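Local atomic coordinates of transcriptional regulator, TetR family (Thermus thermophilus, PDB entry 3VPR), a protein that probably binds operator DNA through an N-terminal helix-turn-helix and represses transcription, as a dimeric, all-helical member of the TetR family. Residues Ala69-Phe82 / Asn125-Phe139. Sequence-based numbering, arbitrary orientation.
Sequences ALEVADPKEALRRF and NLRAILRRGVEQGVF
Ile129 enters as a knob between the end of helix 47-70 and the start of helix 75-92, in a hole lined by Ala69, Leu70, Ala78 and Leu79. Its two branches divide the work: CD1 lies 3.7 Å from Ala69 CB, whereas CG2, anti to the backbone N, turns to Ala78 CB at 3.9 Å. Further along, where helices 75-82 and 125-135 run nearly antiparallel (161°), Leu126 crosses Phe82 at about a right angle and lays CD1 over one ring face, a CH-pi contact 4.1 Å from the centroid; His122 also stacks on this ring. Pro75 CB rests on Gly133 CA (3.8 Å), and Leu185 of the second subunit packs on Leu79, Leu130 and Phe139.

Toward solvent, where Ala73 and Gln136 are exposed, the contact is polar and less closely packed. Arg132, its chain bent at chi3 (38°), turns its guanidinium edge to the end of helix 47-70 and the turn after it: NH2 donates almost straight to Val72 O (3.1 Å, 165°), while NH1 bonds weakly to Leu70 O. A leucine here would probably leave these carbonyls without their donor and the turn freer to shift. Because its partners across this contact are carbonyls, the charge is probably offset partly by peptide dipoles, and the bonds join the turn to helix 109-135 beside an apolar interior.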
ATOM      1  N   ALA A  69     -15.320 -16.463   5.981  1.00 49.42           N
ATOM      2  CA  ALA A  69     -16.335 -15.562   5.446  1.00 49.73           C
ATOM      3  C   ALA A  69     -17.155 -16.137   4.302  1.00 50.41           C
ATOM      4  O   ALA A  69     -18.322 -15.786   4.143  1.00 49.55           O
ATOM      5  CB  ALA A  69     -15.687 -14.242   5.012  1.00 44.70           C
ATOM      6  N   LEU A  70     -16.548 -17.007   3.499  1.00 51.66           N
ATOM      7  CA  LEU A  70     -17.246 -17.616   2.379  1.00 53.34           C
ATOM      8  C   LEU A  70     -18.447 -18.435   2.862  1.00 59.70           C
ATOM      9  O   LEU A  70     -19.408 -18.656   2.116  1.00 55.70           O
ATOM     10  CB  LEU A  70     -16.290 -18.516   1.586  1.00 54.69           C
ATOM     11  CG  LEU A  70     -15.179 -17.849   0.767  1.00 59.46           C
ATOM     12  CD1 LEU A  70     -14.327 -18.908   0.080  1.00 46.71           C
ATOM     13  CD2 LEU A  70     -15.792 -16.923  -0.267  1.00 51.77           C
ATOM     14  N   GLU A  71     -18.393 -18.860   4.120  1.00 57.96           N
ATOM     15  CA  GLU A  71     -19.454 -19.666   4.710  1.00 60.36           C
ATOM     16  C   GLU A  71     -20.636 -18.870   5.250  1.00 58.60           C
ATOM     17  O   GLU A  71     -21.633 -19.454   5.677  1.00 61.98           O
ATOM     18  CB  GLU A  71     -18.880 -20.558   5.816  1.00 60.42           C
ATOM     19  CG  GLU A  71     -17.867 -21.582   5.317  1.00 68.10           C
ATOM     20  CD  GLU A  71     -18.449 -22.517   4.273  1.00 81.63           C
ATOM     21  OE1 GLU A  71     -19.422 -23.229   4.595  1.00 93.31           O
ATOM     22  OE2 GLU A  71     -17.937 -22.540   3.131  1.00 81.88           O
ATOM     23  N   VAL A  72     -20.535 -17.545   5.230  1.00 56.11           N
ATOM     24  CA  VAL A  72     -21.623 -16.699   5.713  1.00 51.75           C
ATOM     25  C   VAL A  72     -22.633 -16.460   4.591  1.00 54.87           C
ATOM     26  O   VAL A  72     -22.293 -15.911   3.541  1.00 57.51           O
ATOM     27  CB  VAL A  72     -21.092 -15.339   6.227  1.00 58.01           C
ATOM     28  CG1 VAL A  72     -22.251 -14.455   6.679  1.00 49.40           C
ATOM     29  CG2 VAL A  72     -20.120 -15.569   7.377  1.00 48.79           C
ATOM     30  N   ALA A  73     -23.873 -16.879   4.825  1.00 50.80           N
ATOM     31  CA  ALA A  73     -24.950 -16.741   3.851  1.00 49.87           C
ATOM     32  C   ALA A  73     -25.114 -15.310   3.338  1.00 43.18           C
ATOM     33  O   ALA A  73     -24.925 -15.058   2.155  1.00 49.18           O
ATOM     34  CB  ALA A  73     -26.265 -17.238   4.456  1.00 46.12           C
ATOM     35  N   ASP A  74     -25.468 -14.386   4.225  1.00 42.65           N
ATOM     36  CA  ASP A  74     -25.654 -12.976   3.867  1.00 46.57           C
ATOM     37  C   ASP A  74     -24.365 -12.321   3.338  1.00 43.20           C
ATOM     38  O   ASP A  74     -23.428 -12.062   4.093  1.00 41.54           O
ATOM     39  CB  ASP A  74     -26.187 -12.204   5.086  1.00 45.46           C
ATOM     40  CG  ASP A  74     -26.279 -10.705   4.846  1.00 52.26           C
ATOM     41  OD1 ASP A  74     -26.300 -10.276   3.673  1.00 55.73           O
ATOM     42  OD2 ASP A  74     -26.347  -9.949   5.838  1.00 46.60           O
ATOM     43  N   PRO A  75     -24.312 -12.046   2.023  1.00 45.37           N
ATOM     44  CA  PRO A  75     -23.151 -11.423   1.369  1.00 44.67           C
ATOM     45  C   PRO A  75     -22.618 -10.177   2.080  1.00 38.72           C
ATOM     46  O   PRO A  75     -21.416  -9.929   2.075  1.00 36.71           O
ATOM     47  CB  PRO A  75     -23.672 -11.104  -0.032  1.00 49.14           C
ATOM     48  CG  PRO A  75     -24.691 -12.195  -0.266  1.00 45.28           C
ATOM     49  CD  PRO A  75     -25.409 -12.254   1.058  1.00 42.43           C
ATOM     50  N   LYS A  76     -23.509  -9.395   2.687  1.00 39.30           N
ATOM     51  CA  LYS A  76     -23.091  -8.188   3.396  1.00 41.22           C
ATOM     52  C   LYS A  76     -22.316  -8.532   4.656  1.00 44.42           C
ATOM     53  O   LYS A  76     -21.314  -7.892   4.982  1.00 48.78           O
ATOM     54  CB  LYS A  76     -24.298  -7.327   3.773  1.00 40.48           C
ATOM     55  CG  LYS A  76     -25.071  -6.754   2.589  1.00 56.28           C
ATOM     56  CD  LYS A  76     -26.075  -5.699   3.046  1.00 62.40           C
ATOM     57  CE  LYS A  76     -27.037  -6.252   4.095  1.00 78.20           C
ATOM     58  NZ  LYS A  76     -27.890  -5.188   4.711  1.00 86.80           N
ATOM     59  N   GLU A  77     -22.798  -9.545   5.365  1.00 46.59           N
ATOM     60  CA  GLU A  77     -22.177 -10.001   6.602  1.00 39.84           C
ATOM     61  C   GLU A  77     -20.898 -10.784   6.286  1.00 41.02           C
ATOM     62  O   GLU A  77     -19.941 -10.775   7.056  1.00 37.45           O
ATOM     63  CB  GLU A  77     -23.172 -10.874   7.368  1.00 48.32           C
ATOM     64  CG  GLU A  77     -22.777 -11.188   8.793  1.00 66.10           C
ATOM     65  CD  GLU A  77     -22.497  -9.938   9.604  1.00 75.59           C
ATOM     66  OE1 GLU A  77     -23.264  -8.961   9.477  1.00 67.22           O
ATOM     67  OE2 GLU A  77     -21.516  -9.939  10.377  1.00 84.70           O
ATOM     68  N   ALA A  78     -20.892 -11.458   5.139  1.00 37.08           N
ATOM     69  CA  ALA A  78     -19.735 -12.228   4.718  1.00 38.04           C
ATOM     70  C   ALA A  78     -18.585 -11.272   4.390  1.00 42.37           C
ATOM     71  O   ALA A  78     -17.416 -11.558   4.666  1.00 40.00           O
ATOM     72  CB  ALA A  78     -20.087 -13.065   3.491  1.00 31.03           C
ATOM     73  N   LEU A  79     -18.922 -10.132   3.798  1.00 35.97           N
ATOM     74  CA  LEU A  79     -17.897  -9.160   3.445  1.00 30.49           C
ATOM     75  C   LEU A  79     -17.317  -8.550   4.713  1.00 28.78           C
ATOM     76  O   LEU A  79     -16.109  -8.371   4.819  1.00 28.95           O
ATOM     77  CB  LEU A  79     -18.484  -8.061   2.555  1.00 22.11           C
ATOM     78  CG  LEU A  79     -17.508  -6.929   2.192  1.00 38.32           C
ATOM     79  CD1 LEU A  79     -16.362  -7.486   1.357  1.00 35.79           C
ATOM     80  CD2 LEU A  79     -18.243  -5.830   1.430  1.00 32.61           C
ATOM     81  N   ARG A  80     -18.174  -8.260   5.689  1.00 30.73           N
ATOM     82  CA  ARG A  80     -17.706  -7.651   6.935  1.00 36.93           C
ATOM     83  C   ARG A  80     -16.779  -8.577   7.717  1.00 43.95           C
ATOM     84  O   ARG A  80     -15.744  -8.145   8.244  1.00 49.26           O
ATOM     85  CB  ARG A  80     -18.891  -7.238   7.815  1.00 31.95           C
ATOM     86  CG  ARG A  80     -18.470  -6.506   9.102  1.00 45.69           C
ATOM     87  CD  ARG A  80     -19.669  -5.902   9.859  1.00 56.27           C
ATOM     88  NE  ARG A  80     -20.473  -6.896  10.576  1.00 56.12           N
ATOM     89  CZ  ARG A  80     -20.101  -7.515  11.698  1.00 57.67           C
ATOM     90  NH1 ARG A  80     -18.928  -7.254  12.260  1.00 56.64           N
ATOM     91  NH2 ARG A  80     -20.910  -8.400  12.263  1.00 51.47           N
ATOM     92  N   ARG A  81     -17.147  -9.851   7.787  1.00 43.56           N
ATOM     93  CA  ARG A  81     -16.330 -10.813   8.500  1.00 39.04           C
ATOM     94  C   ARG A  81     -14.997 -10.967   7.788  1.00 28.83           C
ATOM     95  O   ARG A  81     -13.956 -11.028   8.418  1.00 38.18           O
ATOM     96  CB  ARG A  81     -17.049 -12.154   8.595  1.00 48.20           C
ATOM     97  CG  ARG A  81     -18.437 -12.033   9.209  1.00 73.08           C
ATOM     98  CD  ARG A  81     -18.797 -13.270  10.000  1.00 86.44           C
ATOM     99  NE  ARG A  81     -18.018 -13.336  11.231  1.00 97.49           N
ATOM    100  CZ  ARG A  81     -17.681 -14.465  11.842  1.00102.49           C
ATOM    101  NH1 ARG A  81     -18.052 -15.636  11.337  1.00104.52           N
ATOM    102  NH2 ARG A  81     -16.965 -14.422  12.960  1.00104.60           N
ATOM    103  N   PHE A  82     -15.021 -11.021   6.467  1.00 28.74           N
ATOM    104  CA  PHE A  82     -13.775 -11.141   5.742  1.00 31.01           C
ATOM    105  C   PHE A  82     -12.842  -9.971   6.103  1.00 34.80           C
ATOM    106  O   PHE A  82     -11.687 -10.175   6.481  1.00 31.61           O
ATOM    107  CB  PHE A  82     -14.043 -11.148   4.245  1.00 32.57           C
ATOM    108  CG  PHE A  82     -12.803 -11.274   3.401  1.00 42.19           C
ATOM    109  CD1 PHE A  82     -11.988 -10.172   3.155  1.00 32.42           C
ATOM    110  CD2 PHE A  82     -12.465 -12.498   2.826  1.00 36.49           C
ATOM    111  CE1 PHE A  82     -10.853 -10.289   2.336  1.00 32.02           C
ATOM    112  CE2 PHE A  82     -11.345 -12.620   2.015  1.00 34.77           C
ATOM    113  CZ  PHE A  82     -10.537 -11.519   1.766  1.00 31.88           C
ATOM    114  N   ASN A 125     -11.149 -15.219  -3.142  1.00 32.49           N
ATOM    115  CA  ASN A 125     -12.220 -15.525  -2.191  1.00 36.50           C
ATOM    116  C   ASN A 125     -13.055 -14.267  -1.944  1.00 44.91           C
ATOM    117  O   ASN A 125     -14.278 -14.340  -1.747  1.00 49.41           O
ATOM    118  CB  ASN A 125     -11.659 -16.026  -0.856  1.00 36.72           C
ATOM    119  CG  ASN A 125     -11.116 -17.443  -0.941  1.00 53.66           C
ATOM    120  OD1 ASN A 125     -11.654 -18.274  -1.669  1.00 51.95           O
ATOM    121  ND2 ASN A 125     -10.055 -17.730  -0.182  1.00 48.49           N
ATOM    122  N   LEU A 126     -12.398 -13.106  -1.957  1.00 37.18           N
ATOM    123  CA  LEU A 126     -13.116 -11.859  -1.738  1.00 34.78           C
ATOM    124  C   LEU A 126     -14.025 -11.619  -2.934  1.00 30.56           C
ATOM    125  O   LEU A 126     -15.184 -11.242  -2.780  1.00 28.70           O
ATOM    126  CB  LEU A 126     -12.137 -10.685  -1.570  1.00 29.20           C
ATOM    127  CG  LEU A 126     -12.759  -9.292  -1.396  1.00 34.87           C
ATOM    128  CD1 LEU A 126     -13.740  -9.305  -0.243  1.00 24.78           C
ATOM    129  CD2 LEU A 126     -11.645  -8.250  -1.156  1.00 30.06           C
ATOM    130  N   ARG A 127     -13.487 -11.844  -4.127  1.00 34.10           N
ATOM    131  CA  ARG A 127     -14.248 -11.665  -5.350  1.00 34.54           C
ATOM    132  C   ARG A 127     -15.475 -12.559  -5.355  1.00 43.86           C
ATOM    133  O   ARG A 127     -16.555 -12.139  -5.788  1.00 37.52           O
ATOM    134  CB  ARG A 127     -13.377 -11.971  -6.569  1.00 36.11           C
ATOM    135  CG  ARG A 127     -12.225 -10.993  -6.752  1.00 35.49           C
ATOM    136  CD  ARG A 127     -11.553 -11.166  -8.107  1.00 42.07           C
ATOM    137  NE  ARG A 127     -10.404 -10.276  -8.251  1.00 44.33           N
ATOM    138  CZ  ARG A 127      -9.602 -10.248  -9.312  1.00 48.73           C
ATOM    139  NH1 ARG A 127      -9.822 -11.063 -10.333  1.00 53.94           N
ATOM    140  NH2 ARG A 127      -8.575  -9.407  -9.352  1.00 39.64           N
ATOM    141  N   ALA A 128     -15.313 -13.789  -4.872  1.00 35.04           N
ATOM    142  CA  ALA A 128     -16.437 -14.727  -4.818  1.00 42.60           C
ATOM    143  C   ALA A 128     -17.543 -14.175  -3.925  1.00 33.79           C
ATOM    144  O   ALA A 128     -18.719 -14.316  -4.245  1.00 41.64           O
ATOM    145  CB  ALA A 128     -15.977 -16.103  -4.302  1.00 36.01           C
ATOM    146  N   ILE A 129     -17.174 -13.558  -2.805  1.00 31.43           N
ATOM    147  CA  ILE A 129     -18.177 -12.978  -1.905  1.00 35.46           C
ATOM    148  C   ILE A 129     -18.894 -11.810  -2.597  1.00 35.15           C
ATOM    149  O   ILE A 129     -20.113 -11.697  -2.548  1.00 34.81           O
ATOM    150  CB  ILE A 129     -17.543 -12.451  -0.604  1.00 39.47           C
ATOM    151  CG1 ILE A 129     -16.986 -13.610   0.219  1.00 45.19           C
ATOM    152  CG2 ILE A 129     -18.565 -11.676   0.205  1.00 39.21           C
ATOM    153  CD1 ILE A 129     -16.280 -13.166   1.493  1.00 38.43           C
ATOM    154  N   LEU A 130     -18.130 -10.945  -3.250  1.00 34.99           N
ATOM    155  CA  LEU A 130     -18.706  -9.801  -3.947  1.00 37.44           C
ATOM    156  C   LEU A 130     -19.573 -10.256  -5.115  1.00 38.65           C
ATOM    157  O   LEU A 130     -20.683  -9.760  -5.302  1.00 31.65           O
ATOM    158  CB  LEU A 130     -17.595  -8.876  -4.460  1.00 32.53           C
ATOM    159  CG  LEU A 130     -16.726  -8.261  -3.360  1.00 34.26           C
ATOM    160  CD1 LEU A 130     -15.523  -7.538  -3.976  1.00 38.22           C
ATOM    161  CD2 LEU A 130     -17.574  -7.310  -2.525  1.00 41.25           C
ATOM    162  N   ARG A 131     -19.066 -11.210  -5.894  1.00 35.09           N
ATOM    163  CA  ARG A 131     -19.811 -11.712  -7.041  1.00 45.35           C
ATOM    164  C   ARG A 131     -21.155 -12.313  -6.616  1.00 51.44           C
ATOM    165  O   ARG A 131     -22.175 -12.116  -7.296  1.00 45.38           O
ATOM    166  CB  ARG A 131     -18.980 -12.747  -7.810  1.00 44.79           C
ATOM    167  CG  ARG A 131     -19.742 -13.437  -8.926  1.00 53.21           C
ATOM    168  CD  ARG A 131     -18.820 -14.157  -9.898  1.00 56.48           C
ATOM    169  NE  ARG A 131     -17.656 -14.737  -9.238  1.00 51.34           N
ATOM    170  CZ  ARG A 131     -16.440 -14.199  -9.262  1.00 48.78           C
ATOM    171  NH1 ARG A 131     -16.221 -13.070  -9.922  1.00 57.59           N
ATOM    172  NH2 ARG A 131     -15.448 -14.776  -8.607  1.00 50.84           N
ATOM    173  N   ARG A 132     -21.163 -13.041  -5.500  1.00 36.37           N
ATOM    174  CA  ARG A 132     -22.413 -13.628  -5.019  1.00 40.93           C
ATOM    175  C   ARG A 132     -23.375 -12.504  -4.671  1.00 37.81           C
ATOM    176  O   ARG A 132     -24.573 -12.593  -4.939  1.00 50.53           O
ATOM    177  CB  ARG A 132     -22.176 -14.488  -3.779  1.00 39.41           C
ATOM    178  CG  ARG A 132     -21.499 -15.826  -4.047  1.00 56.38           C
ATOM    179  CD  ARG A 132     -21.058 -16.457  -2.725  1.00 65.62           C
ATOM    180  NE  ARG A 132     -22.048 -16.227  -1.669  1.00 64.10           N
ATOM    181  CZ  ARG A 132     -21.811 -16.374  -0.367  1.00 65.85           C
ATOM    182  NH1 ARG A 132     -20.614 -16.758   0.066  1.00 52.68           N
ATOM    183  NH2 ARG A 132     -22.774 -16.115   0.509  1.00 69.47           N
ATOM    184  N   GLY A 133     -22.841 -11.441  -4.072  1.00 40.73           N
ATOM    185  CA  GLY A 133     -23.661 -10.304  -3.698  1.00 34.69           C
ATOM    186  C   GLY A 133     -24.321  -9.682  -4.909  1.00 36.59           C
ATOM    187  O   GLY A 133     -25.500  -9.321  -4.868  1.00 39.72           O
ATOM    188  N   VAL A 134     -23.563  -9.549  -5.993  1.00 40.69           N
ATOM    189  CA  VAL A 134     -24.110  -8.981  -7.216  1.00 39.77           C
ATOM    190  C   VAL A 134     -25.127  -9.950  -7.829  1.00 37.34           C
ATOM    191  O   VAL A 134     -26.179  -9.539  -8.307  1.00 40.06           O
ATOM    192  CB  VAL A 134     -22.993  -8.675  -8.241  1.00 39.54           C
ATOM    193  CG1 VAL A 134     -23.609  -8.333  -9.598  1.00 36.67           C
ATOM    194  CG2 VAL A 134     -22.127  -7.493  -7.746  1.00 37.14           C
ATOM    195  N   GLU A 135     -24.809 -11.237  -7.808  1.00 42.86           N
ATOM    196  CA  GLU A 135     -25.700 -12.248  -8.369  1.00 47.66           C
ATOM    197  C   GLU A 135     -27.028 -12.336  -7.611  1.00 51.66           C
ATOM    198  O   GLU A 135     -28.095 -12.385  -8.219  1.00 52.37           O
ATOM    199  CB  GLU A 135     -24.992 -13.604  -8.379  1.00 50.21           C
ATOM    200  CG  GLU A 135     -23.685 -13.573  -9.171  1.00 51.31           C
ATOM    201  CD  GLU A 135     -22.943 -14.893  -9.168  1.00 52.23           C
ATOM    202  OE1 GLU A 135     -22.916 -15.560  -8.109  1.00 56.42           O
ATOM    203  OE2 GLU A 135     -22.369 -15.250 -10.225  1.00 51.76           O
ATOM    204  N   GLN A 136     -26.967 -12.347  -6.285  1.00 49.74           N
ATOM    205  CA  GLN A 136     -28.185 -12.419  -5.487  1.00 44.02           C
ATOM    206  C   GLN A 136     -28.900 -11.076  -5.473  1.00 49.84           C
ATOM    207  O   GLN A 136     -29.933 -10.925  -4.826  1.00 49.11           O
ATOM    208  CB  GLN A 136     -27.851 -12.833  -4.059  1.00 39.23           C
ATOM    209  CG  GLN A 136     -27.348 -14.263  -3.942  1.00 57.52           C
ATOM    210  CD  GLN A 136     -26.500 -14.480  -2.703  1.00 59.33           C
ATOM    211  OE1 GLN A 136     -25.309 -14.162  -2.693  1.00 71.66           O
ATOM    212  NE2 GLN A 136     -27.110 -15.008  -1.645  1.00 58.59           N
ATOM    213  N   GLY A 137     -28.348 -10.099  -6.192  1.00 49.54           N
ATOM    214  CA  GLY A 137     -28.964  -8.787  -6.226  1.00 41.25           C
ATOM    215  C   GLY A 137     -28.827  -8.020  -4.923  1.00 47.90           C
ATOM    216  O   GLY A 137     -29.495  -7.009  -4.739  1.00 48.94           O
ATOM    217  N   VAL A 138     -27.962  -8.482  -4.020  1.00 49.08           N
ATOM    218  CA  VAL A 138     -27.759  -7.802  -2.740  1.00 45.92           C
ATOM    219  C   VAL A 138     -26.850  -6.588  -2.913  1.00 41.68           C
ATOM    220  O   VAL A 138     -26.968  -5.596  -2.197  1.00 41.91           O
ATOM    221  CB  VAL A 138     -27.133  -8.739  -1.692  1.00 47.45           C
ATOM    222  CG1 VAL A 138     -26.954  -7.996  -0.384  1.00 36.69           C
ATOM    223  CG2 VAL A 138     -28.025  -9.952  -1.491  1.00 57.37           C
ATOM    224  N   PHE A 139     -25.920  -6.690  -3.850  1.00 39.53           N
ATOM    225  CA  PHE A 139     -25.020  -5.592  -4.152  1.00 42.83           C
ATOM    226  C   PHE A 139     -25.391  -5.156  -5.570  1.00 39.76           C
ATOM    227  O   PHE A 139     -25.881  -5.962  -6.363  1.00 40.95           O
ATOM    228  CB  PHE A 139     -23.548  -6.038  -4.138  1.00 45.65           C
ATOM    229  CG  PHE A 139     -23.048  -6.512  -2.797  1.00 38.25           C
ATOM    230  CD1 PHE A 139     -23.506  -5.941  -1.617  1.00 36.89           C
ATOM    231  CD2 PHE A 139     -22.071  -7.509  -2.726  1.00 34.32           C
ATOM    232  CE1 PHE A 139     -23.004  -6.352  -0.381  1.00 41.01           C
ATOM    233  CE2 PHE A 139     -21.560  -7.928  -1.492  1.00 40.62           C
ATOM    234  CZ  PHE A 139     -22.030  -7.345  -0.315  1.00 33.32           C
TER